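Local coordinates for protein o-succinylbenzoate synthase (Synechococcus elongatus, PDB 2OZT) that catalyses the dehydration of 2-succinyl-6-hydroxy-2,4-cyclohexadiene-1-carboxylate to 2-succinylbenzoate, a metal-dependent step of phylloquinone biosynthesis, at residues R106-C111 and H285-W290; A149-L154 and F181-R186. All blocks are in the same frame, centred on the assembly; numbering follows the deposited sequence. Where two conformers were deposited one is given.

How the contacts relate
Both contacts belong to the barrel of parallel strands flanked by helices that forms the C-terminal part of this enolase-superfamily enzyme, but they lie at separate places on it, with centres 31 Å apart and nearest atoms about 11 Å apart. Contact 1 joins residues 106-111, which lead into the first barrel strand, 112-114, to helix 277-290, which follows strand 268-270, the seventh parallel strand. Contact 2 pairs helices 144-157 and 174-187 between those ends, so it is nested inside the loop that contact 1 closes. Contact 1 brings the entry to the first strand against a helix near the end of the barrel, while contact 2 joins consecutive helices of its outer layer.

Contact 1: residues R106-C111 and H285-W290; sequences RPWPIC and HLLETW
The indole of Trp108 packs obliquely against Leu287 and the backbone carbonyl of that residue, with NE1 3.7 Å from Leu287 CB and CZ2 3.5 Å from Leu287 O. Here the entry to the enolase-superfamily barrel meets a helix near its end: residues 106-111 run into the first strand, 112-114, and helix 277-290 follows strand 268-270, the seventh parallel strand. Leu296 touches both Trp108 and Leu287 and forms backbone hydrogen bonds with Pro109 and Cys111, extending the junction beyond the helix.

The apolar part of this packing includes Trp108 CD1 and Leu287 CD1, 4.1 Å apart, and polar contacts border it. Arg106 grips Glu288 side-on in a two-pronged salt bridge: NE donates to OE2 of Glu288 at 2.9 Å, and NH2 of Arg106 donates to Glu288 OE1 at 3.0 Å. Both bonds are nearly straight, at 165°, and both acceptors lie close to the guanidinium plane. The carboxylate is turned 42° from that plane; OE2 is met on its syn side, somewhat out of the carboxylate plane, and OE1 is approached from above. A bend at chi3 (77°) turns the end of the arginine chain toward the glutamate. CG of Arg106 lies over one face of the indole near its rim, and Trp108 CH2 stands over one face of the guanidinium. Arg106 thus links the charge pair to the aromatic packing. A methionine in its place would probably leave the Glu288 carboxylate without its cationic mate, its OE2 still bonded to a water but less firmly fixed in rotation.

Beside the salt bridge that water joins three groups. It accepts from the backbone N of Arg106 and, at 2.9 Å, from Trp108 NE1, which gives the indole N-H a partner; its own donated bond, 2.7 Å long, ends on OE2 of Glu288.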
ATOM      1  N   ARG A 106     -14.537  -9.489   0.894  1.00 21.22           N
ATOM      2  CA  ARG A 106     -15.253  -9.043   2.071  1.00 21.43           C
ATOM      3  C   ARG A 106     -14.790  -7.657   2.500  1.00 21.19           C
ATOM      4  O   ARG A 106     -13.677  -7.231   2.133  1.00 20.36           O
ATOM      5  CB  ARG A 106     -15.120 -10.058   3.208  1.00 20.86           C
ATOM      6  CG  ARG A 106     -13.879  -9.907   4.019  1.00 21.96           C
ATOM      7  CD  ARG A 106     -13.768 -10.957   5.103  1.00 23.47           C
ATOM      8  NE  ARG A 106     -13.339 -12.243   4.554  1.00 23.85           N
ATOM      9  CZ  ARG A 106     -13.167 -13.321   5.312  1.00 26.78           C
ATOM     10  NH1 ARG A 106     -13.399 -13.235   6.632  1.00 26.92           N
ATOM     11  NH2 ARG A 106     -12.760 -14.450   4.774  1.00 26.39           N
ATOM     12  N   PRO A 107     -15.682  -6.937   3.201  0.50 21.10           N
ATOM     13  CA  PRO A 107     -15.247  -5.787   3.940  0.50 20.71           C
ATOM     14  C   PRO A 107     -14.209  -6.223   4.959  0.50 20.64           C
ATOM     15  O   PRO A 107     -14.408  -7.180   5.717  0.50 21.21           O
ATOM     16  CB  PRO A 107     -16.536  -5.301   4.639  0.50 20.87           C
ATOM     17  CG  PRO A 107     -17.414  -6.486   4.659  0.50 21.41           C
ATOM     18  CD  PRO A 107     -17.137  -7.144   3.343  0.50 21.10           C
ATOM     19  N   TRP A 108     -13.069  -5.563   4.885  1.00 19.40           N
ATOM     20  CA  TRP A 108     -12.122  -5.506   5.984  1.00 18.22           C
ATOM     21  C   TRP A 108     -12.133  -4.109   6.576  1.00 17.99           C
ATOM     22  O   TRP A 108     -12.462  -3.143   5.857  1.00 19.12           O
ATOM     23  CB  TRP A 108     -10.740  -5.789   5.409  1.00 17.96           C
ATOM     24  CG  TRP A 108     -10.628  -7.162   4.807  1.00 16.04           C
ATOM     25  CD1 TRP A 108     -10.681  -7.489   3.478  1.00 16.93           C
ATOM     26  CD2 TRP A 108     -10.459  -8.406   5.521  1.00 15.05           C
ATOM     27  NE1 TRP A 108     -10.544  -8.841   3.319  1.00 18.12           N
ATOM     28  CE2 TRP A 108     -10.414  -9.434   4.546  1.00 17.66           C
ATOM     29  CE3 TRP A 108     -10.359  -8.752   6.861  1.00 17.11           C
ATOM     30  CZ2 TRP A 108     -10.234 -10.781   4.876  1.00 16.55           C
ATOM     31  CZ3 TRP A 108     -10.184 -10.132   7.190  1.00 17.75           C
ATOM     32  CH2 TRP A 108     -10.149 -11.113   6.187  1.00 16.55           C
ATOM     33  N   PRO A 109     -11.788  -3.989   7.866  1.00 17.03           N
ATOM     34  CA  PRO A 109     -11.692  -2.643   8.441  1.00 16.41           C
ATOM     35  C   PRO A 109     -10.697  -1.805   7.650  1.00 16.03           C
ATOM     36  O   PRO A 109      -9.637  -2.339   7.235  1.00 14.87           O
ATOM     37  CB  PRO A 109     -11.129  -2.895   9.838  1.00 17.21           C
ATOM     38  CG  PRO A 109     -11.624  -4.269  10.195  1.00 18.92           C
ATOM     39  CD  PRO A 109     -11.510  -5.031   8.880  1.00 17.56           C
ATOM     40  N   ILE A 110     -11.012  -0.516   7.503  1.00 14.51           N
ATOM     41  CA  ILE A 110     -10.203   0.414   6.713  1.00 15.09           C
ATOM     42  C   ILE A 110      -9.713   1.544   7.610  1.00 13.75           C
ATOM     43  O   ILE A 110     -10.475   2.048   8.428  1.00 16.54           O
ATOM     44  CB  ILE A 110     -11.043   1.058   5.584  1.00 15.17           C
ATOM     45  CG1 ILE A 110     -11.661  -0.007   4.670  1.00 17.53           C
ATOM     46  CG2 ILE A 110     -10.203   2.069   4.760  1.00 17.99           C
ATOM     47  CD1 ILE A 110     -10.606  -0.848   3.930  1.00 20.82           C
ATOM     48  N   CYS A 111      -8.453   1.933   7.466  1.00 12.41           N
ATOM     49  CA  CYS A 111      -7.892   3.056   8.265  1.00 12.72           C
ATOM     50  C   CYS A 111      -8.337   4.375   7.683  1.00 13.62           C
ATOM     51  O   CYS A 111      -8.281   4.593   6.461  1.00 15.09           O
ATOM     52  CB  CYS A 111      -6.379   2.937   8.198  1.00 11.72           C
ATOM     53  SG  CYS A 111      -5.518   4.215   9.088  1.00 15.52           S
ATOM     54  N   HIS A 285      -8.980 -10.203  -3.029  1.00 14.79           N
ATOM     55  CA  HIS A 285      -9.017 -11.660  -3.166  1.00 15.43           C
ATOM     56  C   HIS A 285      -7.852 -12.287  -2.396  1.00 15.71           C
ATOM     57  O   HIS A 285      -8.011 -13.310  -1.717  1.00 15.02           O
ATOM     58  CB  HIS A 285      -8.923 -11.996  -4.667  1.00 16.25           C
ATOM     59  CG  HIS A 285      -8.634 -13.442  -4.969  1.00 18.33           C
ATOM     60  ND1 HIS A 285      -9.505 -14.458  -4.644  1.00 22.14           N
ATOM     61  CD2 HIS A 285      -7.564 -14.037  -5.549  1.00 22.76           C
ATOM     62  CE1 HIS A 285      -8.986 -15.618  -5.007  1.00 21.43           C
ATOM     63  NE2 HIS A 285      -7.814 -15.392  -5.569  1.00 25.02           N
ATOM     64  N   LEU A 286      -6.649 -11.739  -2.571  1.00 14.42           N
ATOM     65  CA  LEU A 286      -5.503 -12.277  -1.851  1.00 13.54           C
ATOM     66  C   LEU A 286      -5.686 -12.194  -0.311  1.00 14.33           C
ATOM     67  O   LEU A 286      -5.226 -13.062   0.423  1.00 14.89           O
ATOM     68  CB  LEU A 286      -4.233 -11.508  -2.246  1.00 15.01           C
ATOM     69  CG  LEU A 286      -3.765 -11.825  -3.689  1.00 16.68           C
ATOM     70  CD1 LEU A 286      -2.830 -10.746  -4.205  1.00 16.95           C
ATOM     71  CD2 LEU A 286      -3.055 -13.183  -3.685  1.00 19.33           C
ATOM     72  N   LEU A 287      -6.346 -11.137   0.159  1.00 13.97           N
ATOM     73  CA  LEU A 287      -6.614 -11.013   1.585  1.00 14.50           C
ATOM     74  C   LEU A 287      -7.510 -12.115   2.136  1.00 14.27           C
ATOM     75  O   LEU A 287      -7.538 -12.331   3.345  1.00 15.27           O
ATOM     76  CB  LEU A 287      -7.219  -9.640   1.879  1.00 14.11           C
ATOM     77  CG  LEU A 287      -6.284  -8.409   1.597  1.00 15.18           C
ATOM     78  CD1 LEU A 287      -6.975  -7.096   1.878  1.00 15.98           C
ATOM     79  CD2 LEU A 287      -4.993  -8.517   2.403  1.00 15.23           C
ATOM     80  N   GLU A 288      -8.258 -12.814   1.272  1.00 14.32           N
ATOM     81  CA  GLU A 288      -9.046 -13.967   1.771  1.00 15.67           C
ATOM     82  C   GLU A 288      -8.089 -15.073   2.247  1.00 16.87           C
ATOM     83  O   GLU A 288      -8.458 -15.856   3.126  1.00 18.12           O
ATOM     84  CB  GLU A 288      -9.962 -14.534   0.695  1.00 17.02           C
ATOM     85  CG  GLU A 288     -11.129 -13.631   0.264  1.00 17.85           C
ATOM     86  CD  GLU A 288     -12.158 -13.519   1.366  1.00 23.28           C
ATOM     87  OE1 GLU A 288     -12.736 -14.562   1.759  1.00 25.12           O
ATOM     88  OE2 GLU A 288     -12.378 -12.406   1.869  1.00 20.40           O
ATOM     89  N   THR A 289      -6.906 -15.141   1.653  1.00 16.11           N
ATOM     90  CA  THR A 289      -5.859 -16.062   2.129  1.00 17.78           C
ATOM     91  C   THR A 289      -5.069 -15.466   3.308  1.00 17.60           C
ATOM     92  O   THR A 289      -4.954 -16.107   4.353  1.00 17.75           O
ATOM     93  CB  THR A 289      -4.959 -16.490   0.989  1.00 18.39           C
ATOM     94  OG1 THR A 289      -5.735 -17.279   0.042  1.00 21.43           O
ATOM     95  CG2 THR A 289      -3.752 -17.316   1.517  1.00 19.63           C
ATOM     96  N   TRP A 290      -4.538 -14.244   3.153  1.00 16.23           N
ATOM     97  CA  TRP A 290      -3.673 -13.687   4.174  1.00 15.64           C
ATOM     98  C   TRP A 290      -4.396 -13.243   5.447  1.00 14.94           C
ATOM     99  O   TRP A 290      -3.777 -13.236   6.515  1.00 15.59           O
ATOM    100  CB  TRP A 290      -2.875 -12.500   3.598  1.00 14.16           C
ATOM    101  CG  TRP A 290      -1.904 -12.929   2.509  1.00 14.24           C
ATOM    102  CD1 TRP A 290      -1.157 -14.080   2.472  1.00 15.50           C
ATOM    103  CD2 TRP A 290      -1.537 -12.173   1.335  1.00 13.45           C
ATOM    104  NE1 TRP A 290      -0.353 -14.082   1.336  1.00 15.74           N
ATOM    105  CE2 TRP A 290      -0.567 -12.914   0.643  1.00 13.72           C
ATOM    106  CE3 TRP A 290      -1.905 -10.915   0.840  1.00 13.35           C
ATOM    107  CZ2 TRP A 290       0.008 -12.462  -0.554  1.00 14.93           C
ATOM    108  CZ3 TRP A 290      -1.302 -10.447  -0.331  1.00 13.82           C
ATOM    109  CH2 TRP A 290      -0.379 -11.247  -1.034  1.00 14.05           C
TER
HETATM  110  O   HOH W   1     -11.461 -10.091   0.925  1.00 17.63           O

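Contact 2: residues A149-L154 and F181-R186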
ATOM      1  N   ALA A 149       1.163  19.247  20.747  1.00 19.99           N
ATOM      2  CA  ALA A 149      -0.011  19.840  21.391  1.00 19.50           C
ATOM      3  C   ALA A 149      -1.325  19.383  20.791  1.00 18.69           C
ATOM      4  O   ALA A 149      -2.260  19.034  21.523  1.00 19.41           O
ATOM      5  CB  ALA A 149       0.099  21.355  21.406  1.00 20.53           C
ATOM      6  N   ILE A 150      -1.346  19.278  19.451  1.00 18.03           N
ATOM      7  CA  ILE A 150      -2.525  18.732  18.749  1.00 17.38           C
ATOM      8  C   ILE A 150      -2.694  17.268  19.143  1.00 16.26           C
ATOM      9  O   ILE A 150      -3.810  16.802  19.427  1.00 16.36           O
ATOM     10  CB  ILE A 150      -2.395  18.879  17.251  1.00 16.99           C
ATOM     11  CG1 ILE A 150      -2.373  20.366  16.863  1.00 17.42           C
ATOM     12  CG2 ILE A 150      -3.570  18.167  16.558  1.00 17.55           C
ATOM     13  CD1 ILE A 150      -1.841  20.602  15.486  1.00 19.02           C
ATOM     14  N   LEU A 151      -1.580  16.538  19.170  1.00 16.09           N
ATOM     15  CA  LEU A 151      -1.660  15.115  19.477  1.00 15.31           C
ATOM     16  C   LEU A 151      -2.246  14.858  20.872  1.00 16.25           C
ATOM     17  O   LEU A 151      -3.078  13.968  21.078  1.00 16.75           O
ATOM     18  CB  LEU A 151      -0.262  14.477  19.356  1.00 15.57           C
ATOM     19  CG  LEU A 151      -0.239  12.960  19.570  1.00 16.48           C
ATOM     20  CD1 LEU A 151      -1.283  12.151  18.743  1.00 16.07           C
ATOM     21  CD2 LEU A 151       1.132  12.416  19.252  1.00 17.98           C
ATOM     22  N   LYS A 152      -1.802  15.666  21.840  1.00 17.81           N
ATOM     23  CA  LYS A 152      -2.335  15.582  23.188  1.00 19.23           C
ATOM     24  C   LYS A 152      -3.881  15.756  23.184  1.00 17.95           C
ATOM     25  O   LYS A 152      -4.607  14.980  23.830  1.00 19.28           O
ATOM     26  CB  LYS A 152      -1.632  16.625  24.091  1.00 21.35           C
ATOM     27  CG  LYS A 152      -2.118  16.618  25.522  1.00 25.41           C
ATOM     28  CD  LYS A 152      -1.145  17.454  26.387  1.00 30.06           C
ATOM     29  CE  LYS A 152      -1.735  17.773  27.756  1.00 34.71           C
ATOM     30  NZ  LYS A 152      -1.968  16.543  28.551  1.00 38.61           N
ATOM     31  N   ALA A 153      -4.364  16.748  22.449  1.00 18.63           N
ATOM     32  CA  ALA A 153      -5.809  17.004  22.349  1.00 17.94           C
ATOM     33  C   ALA A 153      -6.527  15.866  21.597  1.00 17.46           C
ATOM     34  O   ALA A 153      -7.638  15.461  21.969  1.00 18.17           O
ATOM     35  CB  ALA A 153      -6.041  18.326  21.652  1.00 17.88           C
ATOM     36  N   LEU A 154      -5.876  15.360  20.541  1.00 16.55           N
ATOM     37  CA  LEU A 154      -6.475  14.288  19.727  1.00 16.60           C
ATOM     38  C   LEU A 154      -6.615  13.032  20.541  1.00 18.05           C
ATOM     39  O   LEU A 154      -7.667  12.356  20.497  1.00 17.69           O
ATOM     40  CB  LEU A 154      -5.607  14.094  18.481  1.00 16.38           C
ATOM     41  CG  LEU A 154      -6.047  12.973  17.532  1.00 16.17           C
ATOM     42  CD1 LEU A 154      -7.472  13.216  16.959  1.00 17.31           C
ATOM     43  CD2 LEU A 154      -5.019  12.818  16.412  1.00 16.90           C
ATOM     44  N   PHE A 181      10.343  10.431  19.821  1.00 16.19           N
ATOM     45  CA  PHE A 181      10.180   9.170  20.509  1.00 16.96           C
ATOM     46  C   PHE A 181      10.275   9.314  22.023  1.00 17.23           C
ATOM     47  O   PHE A 181       9.610   8.593  22.740  1.00 17.89           O
ATOM     48  CB  PHE A 181      11.125   8.099  19.953  1.00 17.10           C
ATOM     49  CG  PHE A 181      10.654   7.557  18.621  1.00 15.79           C
ATOM     50  CD1 PHE A 181       9.490   6.804  18.564  1.00 14.97           C
ATOM     51  CD2 PHE A 181      11.352   7.814  17.457  1.00 15.84           C
ATOM     52  CE1 PHE A 181       9.015   6.330  17.335  1.00 16.22           C
ATOM     53  CE2 PHE A 181      10.893   7.347  16.240  1.00 15.90           C
ATOM     54  CZ  PHE A 181       9.714   6.619  16.181  1.00 15.82           C
ATOM     55  N   ALA A 182      11.075  10.275  22.465  1.00 18.98           N
ATOM     56  CA  ALA A 182      11.206  10.532  23.929  1.00 21.25           C
ATOM     57  C   ALA A 182       9.893  11.134  24.430  1.00 22.52           C
ATOM     58  O   ALA A 182       9.380  10.729  25.491  1.00 24.32           O
ATOM     59  CB  ALA A 182      12.363  11.438  24.207  1.00 22.16           C
ATOM     60  N   TRP A 183       9.314  12.060  23.660  1.00 22.22           N
ATOM     61  CA  TRP A 183       8.001  12.623  24.003  1.00 23.04           C
ATOM     62  C   TRP A 183       6.934  11.545  24.054  1.00 23.45           C
ATOM     63  O   TRP A 183       6.095  11.507  24.966  1.00 23.80           O
ATOM     64  CB  TRP A 183       7.580  13.688  22.990  1.00 23.79           C
ATOM     65  CG  TRP A 183       6.332  14.457  23.394  1.00 24.65           C
ATOM     66  CD1 TRP A 183       6.300  15.647  24.057  1.00 27.12           C
ATOM     67  CD2 TRP A 183       4.970  14.110  23.124  1.00 25.82           C
ATOM     68  NE1 TRP A 183       5.001  16.068  24.216  1.00 27.22           N
ATOM     69  CE2 TRP A 183       4.160  15.137  23.671  1.00 25.64           C
ATOM     70  CE3 TRP A 183       4.349  13.036  22.485  1.00 23.79           C
ATOM     71  CZ2 TRP A 183       2.770  15.109  23.612  1.00 26.87           C
ATOM     72  CZ3 TRP A 183       2.944  13.012  22.411  1.00 25.93           C
ATOM     73  CH2 TRP A 183       2.173  14.051  22.968  1.00 25.71           C
ATOM     74  N   LEU A 184       6.953  10.641  23.074  1.00 22.08           N
ATOM     75  CA  LEU A 184       5.935   9.598  23.021  1.00 23.00           C
ATOM     76  C   LEU A 184       6.056   8.629  24.198  1.00 24.67           C
ATOM     77  O   LEU A 184       5.058   8.111  24.695  1.00 24.14           O
ATOM     78  CB  LEU A 184       5.983   8.844  21.679  1.00 22.31           C
ATOM     79  CG  LEU A 184       5.415   9.603  20.480  1.00 20.40           C
ATOM     80  CD1 LEU A 184       5.862   8.949  19.175  1.00 19.23           C
ATOM     81  CD2 LEU A 184       3.870   9.675  20.491  1.00 21.94           C
ATOM     82  N   ASP A 185       7.283   8.383  24.631  1.00 26.63           N
ATOM     83  CA  ASP A 185       7.486   7.571  25.835  1.00 29.72           C
ATOM     84  C   ASP A 185       6.837   8.228  27.061  1.00 30.59           C
ATOM     85  O   ASP A 185       6.201   7.548  27.874  1.00 31.71           O
ATOM     86  CB  ASP A 185       8.964   7.310  26.072  1.00 30.09           C
ATOM     87  CG  ASP A 185       9.188   6.361  27.209  1.00 32.97           C
ATOM     88  OD1 ASP A 185       8.793   5.181  27.075  1.00 34.33           O
ATOM     89  OD2 ASP A 185       9.719   6.817  28.250  1.00 39.07           O
ATOM     90  N   ARG A 186       6.975   9.540  27.191  1.00 32.38           N
ATOM     91  CA  ARG A 186       6.384  10.252  28.326  1.00 34.24           C
ATOM     92  C   ARG A 186       4.865  10.457  28.235  1.00 34.93           C
ATOM     93  O   ARG A 186       4.174  10.435  29.264  1.00 36.30           O
ATOM     94  CB  ARG A 186       7.036  11.630  28.495  1.00 34.59           C
ATOM     95  CG  ARG A 186       8.554  11.621  28.631  1.00 37.40           C
ATOM     96  CD  ARG A 186       9.091  12.985  29.058  1.00 40.30           C
ATOM     97  NE  ARG A 186       8.865  14.025  28.050  1.00 41.64           N
ATOM     98  CZ  ARG A 186       9.744  14.368  27.115  1.00 41.13           C
ATOM     99  NH1 ARG A 186      10.920  13.756  27.047  1.00 40.12           N
ATOM    100  NH2 ARG A 186       9.445  15.317  26.243  1.00 40.33           N
TER
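This is an apolar helix-to-helix contact in the outer layer of the beta/alpha barrel, between helices 144-157 and 174-187, which follow the neighbouring parallel strands 134-138 and 163-167. The axes of the two short segments run in broadly the same direction, 28° apart, as expected for successive helices of such a barrel. They approach no closer than 12.3 Å, a wide spacing, bridged here by Trp183 and Leu151, and the 144 Å² buried between the segments comes mainly from these two residues.

Trp183 reaches across because its CG stands anti to the backbone N (chi1 -171°), carrying the six-membered part of the indole to the facing helix. There CZ3 meets CD2 of Leu151 at 3.7 Å, the ring and the leucine branch crossing at a slant. Farther out, CH2 of Trp183 comes within 4.4 Å of the backbone N of Lys152. The lysine chain itself leads away from the contact, consistent with its exposed position at the margin.

On the inner side, Leu151 and Leu184 both pack on Leu166 of strand 163-167, so the interhelical contact continues into the layer between helices and barrel strands. These two leucines cross at about a right angle, and Leu151 CD2 lies 4.1 Å from CD2 of Leu184, a methyl that also sits in plane at the edge of the Trp183 indole.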